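Local coordinates for Low molecular weight phosphotyrosine protein phosphatase 1 (PDB 7CUY), which removes phosphate from tyrosine-phosphorylated proteins and probably also hydrolyses small aryl and acyl phosphates, as a member of the low molecular weight phosphatase family, at residues A19-V24 and L64-I69; D90-L95 and L107-D112. All coordinates share one frame; numbering follows the deposited sequence.

Interaction 1. Residues A19-V24 and L64-I69; sequences AEVVMV and LKCTHI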
ATOM      1  N   ALA A  19       2.180   3.573   1.584  1.00 18.42           N
ATOM      2  CA  ALA A  19       0.757   3.522   1.263  1.00 19.99           C
ATOM      3  C   ALA A  19      -0.073   3.182   2.495  1.00 18.49           C
ATOM      4  O   ALA A  19      -1.170   3.723   2.688  1.00 18.56           O
ATOM      5  CB  ALA A  19       0.505   2.509   0.132  1.00 16.92           C
ATOM      6  N   GLU A  20       0.437   2.301   3.348  1.00 18.73           N
ATOM      7  CA  GLU A  20      -0.268   2.005   4.585  1.00 18.51           C
ATOM      8  C   GLU A  20      -0.325   3.225   5.492  1.00 17.72           C
ATOM      9  O   GLU A  20      -1.379   3.550   6.046  1.00 17.07           O
ATOM     10  CB  GLU A  20       0.398   0.843   5.313  1.00 20.23           C
ATOM     11  CG  GLU A  20      -0.245   0.584   6.669  1.00 20.47           C
ATOM     12  CD  GLU A  20       0.574  -0.332   7.531  1.00 19.79           C
ATOM     13  OE1 GLU A  20       1.678  -0.739   7.100  1.00 24.31           O
ATOM     14  OE2 GLU A  20       0.099  -0.667   8.623  1.00 23.37           O
ATOM     15  N   VAL A  21       0.800   3.918   5.659  1.00 18.85           N
ATOM     16  CA  VAL A  21       0.812   5.068   6.560  1.00 17.92           C
ATOM     17  C   VAL A  21      -0.024   6.213   5.982  1.00 22.09           C
ATOM     18  O   VAL A  21      -0.755   6.913   6.712  1.00 19.83           O
ATOM     19  CB  VAL A  21       2.261   5.499   6.846  1.00 22.76           C
ATOM     20  CG1 VAL A  21       2.275   6.857   7.515  1.00 24.54           C
ATOM     21  CG2 VAL A  21       2.962   4.480   7.732  1.00 22.11           C
ATOM     22  N   VAL A  22       0.062   6.429   4.667  1.00 16.36           N
ATOM     23  CA  VAL A  22      -0.719   7.497   4.058  1.00 17.08           C
ATOM     24  C   VAL A  22      -2.208   7.189   4.165  1.00 17.65           C
ATOM     25  O   VAL A  22      -3.020   8.086   4.419  1.00 19.44           O
ATOM     26  CB  VAL A  22      -0.269   7.724   2.600  1.00 21.90           C
ATOM     27  CG1 VAL A  22      -1.252   8.598   1.858  1.00 15.28           C
ATOM     28  CG2 VAL A  22       1.119   8.353   2.557  1.00 17.51           C
ATOM     29  N   MET A  23      -2.594   5.915   4.005  1.00 18.29           N
ATOM     30  CA  MET A  23      -4.018   5.585   4.084  1.00 16.73           C
ATOM     31  C   MET A  23      -4.553   5.849   5.487  1.00 20.21           C
ATOM     32  O   MET A  23      -5.646   6.412   5.647  1.00 22.63           O
ATOM     33  CB  MET A  23      -4.254   4.133   3.667  1.00 18.14           C
ATOM     34  CG  MET A  23      -5.727   3.703   3.551  1.00 19.33           C
ATOM     35  SD  MET A  23      -6.552   4.274   2.023  1.00 32.22           S
ATOM     36  CE  MET A  23      -7.450   5.638   2.660  1.00 20.47           C
ATOM     37  N   VAL A  24      -3.783   5.484   6.515  1.00 17.72           N
ATOM     38  CA  VAL A  24      -4.220   5.727   7.885  1.00 19.32           C
ATOM     39  C   VAL A  24      -4.338   7.226   8.142  1.00 18.65           C
ATOM     40  O   VAL A  24      -5.327   7.693   8.707  1.00 22.24           O
ATOM     41  CB  VAL A  24      -3.273   5.040   8.885  1.00 18.77           C
ATOM     42  CG1 VAL A  24      -3.526   5.540  10.294  1.00 14.90           C
ATOM     43  CG2 VAL A  24      -3.501   3.552   8.836  1.00 20.54           C
ATOM     44  N   LEU A  64       4.947  12.133   9.377  1.00 30.32           N
ATOM     45  CA  LEU A  64       4.344  10.834   9.613  1.00 26.20           C
ATOM     46  C   LEU A  64       5.390   9.887  10.171  1.00 24.80           C
ATOM     47  O   LEU A  64       6.588  10.096  10.002  1.00 29.07           O
ATOM     48  CB  LEU A  64       3.750  10.266   8.325  1.00 26.83           C
ATOM     49  CG  LEU A  64       2.531  11.063   7.911  1.00 30.10           C
ATOM     50  CD1 LEU A  64       2.212  10.804   6.448  1.00 25.35           C
ATOM     51  CD2 LEU A  64       1.345  10.731   8.832  1.00 33.06           C
ATOM     52  N   LYS A  65       4.923   8.843  10.841  1.00 26.76           N
ATOM     53  CA  LYS A  65       5.799   7.866  11.460  1.00 34.00           C
ATOM     54  C   LYS A  65       5.493   6.479  10.917  1.00 35.89           C
ATOM     55  O   LYS A  65       4.357   6.172  10.538  1.00 30.71           O
ATOM     56  CB  LYS A  65       5.673   7.860  12.997  1.00 36.26           C
ATOM     57  CG  LYS A  65       6.581   8.872  13.688  1.00 40.44           C
ATOM     58  CD  LYS A  65       6.849   8.537  15.169  1.00 46.61           C
ATOM     59  CE  LYS A  65       6.631   9.762  16.061  1.00 53.77           C
ATOM     60  NZ  LYS A  65       7.900  10.345  16.594  1.00 49.35           N
ATOM     61  N   CYS A  66       6.520   5.636  10.903  1.00 31.12           N
ATOM     62  CA  CYS A  66       6.412   4.283  10.378  1.00 35.99           C
ATOM     63  C   CYS A  66       7.100   3.331  11.343  1.00 37.94           C
ATOM     64  O   CYS A  66       8.333   3.306  11.427  1.00 42.31           O
ATOM     65  CB  CYS A  66       7.032   4.178   8.987  1.00 33.11           C
ATOM     66  SG  CYS A  66       6.835   2.549   8.279  1.00 40.32           S
ATOM     67  N   THR A  67       6.309   2.529  12.040  1.00 37.16           N
ATOM     68  CA  THR A  67       6.817   1.557  12.998  1.00 41.00           C
ATOM     69  C   THR A  67       6.457   0.141  12.567  1.00 38.95           C
ATOM     70  O   THR A  67       6.305  -0.761  13.390  1.00 41.25           O
ATOM     71  CB  THR A  67       6.267   1.855  14.387  1.00 34.38           C
ATOM     72  OG1 THR A  67       4.852   1.636  14.376  1.00 35.85           O
ATOM     73  CG2 THR A  67       6.535   3.302  14.735  1.00 35.22           C
ATOM     74  N   HIS A  68       6.305  -0.056  11.272  1.00 37.49           N
ATOM     75  CA  HIS A  68       5.789  -1.305  10.759  1.00 34.94           C
ATOM     76  C   HIS A  68       6.913  -2.338  10.676  1.00 32.09           C
ATOM     77  O   HIS A  68       8.084  -2.004  10.463  1.00 33.46           O
ATOM     78  CB  HIS A  68       5.105  -1.019   9.413  1.00 31.68           C
ATOM     79  CG  HIS A  68       5.195  -2.120   8.410  1.00 34.01           C
ATOM     80  ND1 HIS A  68       4.266  -3.141   8.337  1.00 33.65           N
ATOM     81  CD2 HIS A  68       6.085  -2.340   7.410  1.00 32.46           C
ATOM     82  CE1 HIS A  68       4.593  -3.952   7.344  1.00 28.20           C
ATOM     83  NE2 HIS A  68       5.694  -3.489   6.768  1.00 28.82           N
ATOM     84  N   ILE A  69       6.557  -3.598  10.903  1.00 29.94           N
ATOM     85  CA  ILE A  69       7.472  -4.725  10.756  1.00 27.28           C
ATOM     86  C   ILE A  69       7.042  -5.533   9.540  1.00 26.75           C
ATOM     87  O   ILE A  69       5.871  -5.915   9.430  1.00 25.66           O
ATOM     88  CB  ILE A  69       7.484  -5.624  12.004  1.00 30.23           C
ATOM     89  CG1 ILE A  69       7.791  -4.816  13.268  1.00 35.63           C
ATOM     90  CG2 ILE A  69       8.520  -6.733  11.832  1.00 27.61           C
ATOM     91  CD1 ILE A  69       8.095  -5.684  14.471  1.00 35.71           C
TER
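Val-21 and Glu-20, on the helix 15-29 that leads out of the CX5R phosphate-binding loop (P-loop), meet the irregular chain 64-69 that passes beside this helix. Val-21 carries most of the apolar part. Its CG1 stands anti to the backbone N (chi1 167°), which sends that methyl to Leu-64, where it lies 3.8 Å from CB; the two side chains run past each other in opposite directions. The other methyl, CG2, approaches the carbonyl O of Lys-65 at 3.6 Å and Cys-66 CB at 4.3 Å, so the fork of the valine sits over the backbone of the loop. A beta-branched residue suits this place, since it offers two methyls close to the helix surface. Leu-59 of helix 53-61 also touches Val-21, Leu-64 and Cys-66.

One residue earlier, the extended chain of Glu-20 (chi1 175°) carries its carboxylate to His-68, with OE1 3.7 Å from ND1. The carboxylate and ring planes are 85° apart, and the pair is no hydrogen bond: OE1 is hydrogen-bonded to Ser-39 OG, while His-68 NE2 is hydrogen-bonded to Asn-12 OD1 in the P-loop. The acid may still make a protonated imidazole more favourable, and the contact thus couples apolar packing to a polar second shell that probably steadies the P-loop.

Interaction 2. Residues D90-L95 and L107-D112; sequences DNMSEL and LLMLGD
Met-92 of helix 89-98 lies against the strand end at Leu-108 and Met-109, while one turn further on Leu-95 meets Leu-107. The helix and the strand 107-109 run antiparallel, 174° between their directions and 9.0 Å apart at the axes, as expected where a helix returns across the sheet in the beta-alpha-beta unit 83-86, 89-98, 106-109.

The tight part belongs to Met-92. Its CG points anti to the carbonyl carbon (chi1 -65°), and further bends at chi2 and chi3 fold the thioether back on the strand. There CE comes 3.3 Å from the carbonyl O of Leu-108, and SD lies 3.7 Å from Met-109 CB, the two methionines crossing at a slant. A flexible, unbranched chain fits here because it can follow the uneven relief of the strand backbone. With the thioether cut back to an alanine, the carbonyl of Leu-108 would probably lose its cover and the start of the Met-109 side chain its apolar neighbour.

The looser part is at Leu-107, which is partly exposed: its CD1 reaches the carbonyl O of Leu-95 at 3.9 Å and Leu-95 CB at 4.2 Å. Buried Leu-95 also touches Ile-84 and Phe-78. Leu-108 points away from the helix and touches Phe-148 of helix 132-153, on the other face of the sheet.

Within this contact no directed bond links helix and strand, so the fit rests mainly on dispersion, desolvation and side-chain shape.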
ATOM      1  N   ASP A  90       3.202  -6.076 -12.003  1.00 21.27           N
ATOM      2  CA  ASP A  90       3.793  -7.305 -11.465  1.00 21.04           C
ATOM      3  C   ASP A  90       3.120  -7.715 -10.154  1.00 24.85           C
ATOM      4  O   ASP A  90       2.819  -8.896  -9.943  1.00 22.26           O
ATOM      5  CB  ASP A  90       5.299  -7.113 -11.237  1.00 23.54           C
ATOM      6  CG  ASP A  90       6.124  -7.154 -12.528  1.00 32.40           C
ATOM      7  OD1 ASP A  90       5.611  -7.589 -13.585  1.00 33.40           O
ATOM      8  OD2 ASP A  90       7.313  -6.753 -12.471  1.00 32.10           O
ATOM      9  N   ASN A  91       2.918  -6.755  -9.235  1.00 21.67           N
ATOM     10  CA  ASN A  91       2.104  -7.006  -8.043  1.00 20.39           C
ATOM     11  C   ASN A  91       0.775  -7.651  -8.401  1.00 21.29           C
ATOM     12  O   ASN A  91       0.362  -8.645  -7.786  1.00 19.27           O
ATOM     13  CB  ASN A  91       1.832  -5.705  -7.289  1.00 19.75           C
ATOM     14  CG  ASN A  91       3.044  -5.175  -6.587  1.00 21.16           C
ATOM     15  OD1 ASN A  91       3.047  -4.040  -6.112  1.00 18.05           O
ATOM     16  ND2 ASN A  91       4.098  -5.998  -6.512  1.00 20.47           N
ATOM     17  N   MET A  92       0.067  -7.073  -9.383  1.00 17.43           N
ATOM     18  CA  MET A  92      -1.265  -7.569  -9.707  1.00 16.04           C
ATOM     19  C   MET A  92      -1.215  -9.027 -10.159  1.00 18.70           C
ATOM     20  O   MET A  92      -2.041  -9.842  -9.729  1.00 18.41           O
ATOM     21  CB  MET A  92      -1.922  -6.685 -10.778  1.00 17.59           C
ATOM     22  CG  MET A  92      -2.196  -5.250 -10.334  1.00 18.41           C
ATOM     23  SD  MET A  92      -2.764  -5.073  -8.613  1.00 21.41           S
ATOM     24  CE  MET A  92      -4.399  -5.785  -8.587  1.00 18.46           C
ATOM     25  N   SER A  93      -0.243  -9.375 -11.012  1.00 17.81           N
ATOM     26  CA  SER A  93      -0.087 -10.767 -11.446  1.00 19.19           C
ATOM     27  C   SER A  93       0.133 -11.694 -10.257  1.00 19.01           C
ATOM     28  O   SER A  93      -0.512 -12.744 -10.145  1.00 15.97           O
ATOM     29  CB  SER A  93       1.079 -10.890 -12.433  1.00 23.45           C
ATOM     30  OG  SER A  93       0.866 -10.075 -13.585  1.00 30.85           O
ATOM     31  N   GLU A  94       1.028 -11.307  -9.341  1.00 19.71           N
ATOM     32  CA  GLU A  94       1.299 -12.135  -8.168  1.00 17.70           C
ATOM     33  C   GLU A  94       0.051 -12.316  -7.308  1.00 21.15           C
ATOM     34  O   GLU A  94      -0.240 -13.430  -6.855  1.00 22.46           O
ATOM     35  CB  GLU A  94       2.440 -11.525  -7.353  1.00 23.81           C
ATOM     36  CG  GLU A  94       3.826 -11.710  -7.969  1.00 28.37           C
ATOM     37  CD  GLU A  94       4.333 -13.161  -7.869  1.00 41.13           C
ATOM     38  OE1 GLU A  94       5.286 -13.431  -7.095  1.00 48.36           O
ATOM     39  OE2 GLU A  94       3.782 -14.035  -8.567  1.00 41.20           O
ATOM     40  N   LEU A  95      -0.699 -11.236  -7.062  1.00 18.55           N
ATOM     41  CA  LEU A  95      -1.906 -11.362  -6.248  1.00 17.44           C
ATOM     42  C   LEU A  95      -2.930 -12.279  -6.910  1.00 20.62           C
ATOM     43  O   LEU A  95      -3.575 -13.099  -6.235  1.00 18.08           O
ATOM     44  CB  LEU A  95      -2.520  -9.978  -5.985  1.00 19.03           C
ATOM     45  CG  LEU A  95      -1.743  -9.072  -5.030  1.00 19.22           C
ATOM     46  CD1 LEU A  95      -2.216  -7.638  -5.100  1.00 19.70           C
ATOM     47  CD2 LEU A  95      -1.848  -9.602  -3.619  1.00 15.44           C
ATOM     48  N   LEU A 107      -9.278  -7.342  -5.421  1.00 17.95           N
ATOM     49  CA  LEU A 107      -7.895  -7.047  -5.797  1.00 19.12           C
ATOM     50  C   LEU A 107      -7.855  -5.805  -6.679  1.00 20.95           C
ATOM     51  O   LEU A 107      -8.404  -5.803  -7.790  1.00 25.32           O
ATOM     52  CB  LEU A 107      -7.247  -8.217  -6.538  1.00 17.51           C
ATOM     53  CG  LEU A 107      -7.434  -9.614  -5.963  1.00 24.08           C
ATOM     54  CD1 LEU A 107      -6.562 -10.618  -6.734  1.00 24.44           C
ATOM     55  CD2 LEU A 107      -7.137  -9.646  -4.469  1.00 17.49           C
ATOM     56  N   LEU A 108      -7.191  -4.764  -6.207  1.00 17.60           N
ATOM     57  CA  LEU A 108      -7.158  -3.500  -6.920  1.00 17.08           C
ATOM     58  C   LEU A 108      -5.717  -3.043  -7.042  1.00 16.59           C
ATOM     59  O   LEU A 108      -4.851  -3.437  -6.267  1.00 15.23           O
ATOM     60  CB  LEU A 108      -8.009  -2.429  -6.198  1.00 16.60           C
ATOM     61  CG  LEU A 108      -9.464  -2.868  -5.963  1.00 20.05           C
ATOM     62  CD1 LEU A 108     -10.140  -1.955  -4.971  1.00 22.48           C
ATOM     63  CD2 LEU A 108     -10.252  -2.949  -7.292  1.00 21.36           C
ATOM     64  N   MET A 109      -5.458  -2.205  -8.023  1.00 17.09           N
ATOM     65  CA  MET A 109      -4.171  -1.544  -8.109  1.00 16.77           C
ATOM     66  C   MET A 109      -4.353  -0.117  -7.608  1.00 18.51           C
ATOM     67  O   MET A 109      -5.270   0.584  -8.054  1.00 16.01           O
ATOM     68  CB  MET A 109      -3.636  -1.575  -9.542  1.00 19.55           C
ATOM     69  CG  MET A 109      -2.172  -1.249  -9.570  1.00 19.83           C
ATOM     70  SD  MET A 109      -1.452  -1.332 -11.202  1.00 22.49           S
ATOM     71  CE  MET A 109      -2.154   0.155 -11.926  1.00 19.75           C
ATOM     72  N   LEU A 110      -3.519   0.293  -6.641  1.00 18.90           N
ATOM     73  CA  LEU A 110      -3.796   1.542  -5.924  1.00 15.21           C
ATOM     74  C   LEU A 110      -3.882   2.732  -6.883  1.00 19.03           C
ATOM     75  O   LEU A 110      -4.759   3.594  -6.740  1.00 16.48           O
ATOM     76  CB  LEU A 110      -2.732   1.780  -4.846  1.00 18.83           C
ATOM     77  CG  LEU A 110      -2.927   3.064  -4.015  1.00 18.07           C
ATOM     78  CD1 LEU A 110      -4.310   3.121  -3.436  1.00 16.22           C
ATOM     79  CD2 LEU A 110      -1.900   3.169  -2.900  1.00 17.86           C
ATOM     80  N   GLY A 111      -3.011   2.777  -7.892  1.00 20.39           N
ATOM     81  CA  GLY A 111      -2.980   3.930  -8.769  1.00 18.74           C
ATOM     82  C   GLY A 111      -4.144   4.023  -9.743  1.00 20.81           C
ATOM     83  O   GLY A 111      -4.243   5.025 -10.454  1.00 22.52           O
ATOM     84  N   ASP A 112      -5.012   3.014  -9.808  1.00 21.54           N
ATOM     85  CA  ASP A 112      -6.222   3.181 -10.611  1.00 21.91           C
ATOM     86  C   ASP A 112      -7.198   4.178  -9.980  1.00 24.46           C
ATOM     87  O   ASP A 112      -8.243   4.479 -10.573  1.00 20.10           O
ATOM     88  CB  ASP A 112      -6.914   1.829 -10.834  1.00 19.61           C
ATOM     89  CG  ASP A 112      -6.249   0.995 -11.946  1.00 26.04           C
ATOM     90  OD1 ASP A 112      -5.458   1.555 -12.731  1.00 26.53           O
ATOM     91  OD2 ASP A 112      -6.526  -0.225 -12.038  1.00 25.99           O
TER

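Overall arrangement
Interactions 1 and 2 lie on opposite sides of the chain's centre, with their own centres about 19 Å apart, yet they meet in the interior: Ala-19 CB packs against Leu-110 CD2 at 3.9 Å, and both residues touch Cys-141 of helix 132-153. The active site is close to each. Side chain to side chain, His-68 of interaction 1 is about 8 Å from Cys-9, the probable nucleophile, and Leu-95 of interaction 2 about 9 Å; a bound HEPES molecule (EPE) lies about 9 Å from His-68 and 11 Å from Leu-95. Interaction 1 reaches the P-loop through the polar bond of His-68 to Asn-12, whereas interaction 2 lays helix 89-98 against 106-109, an outermost strand of the parallel sheet.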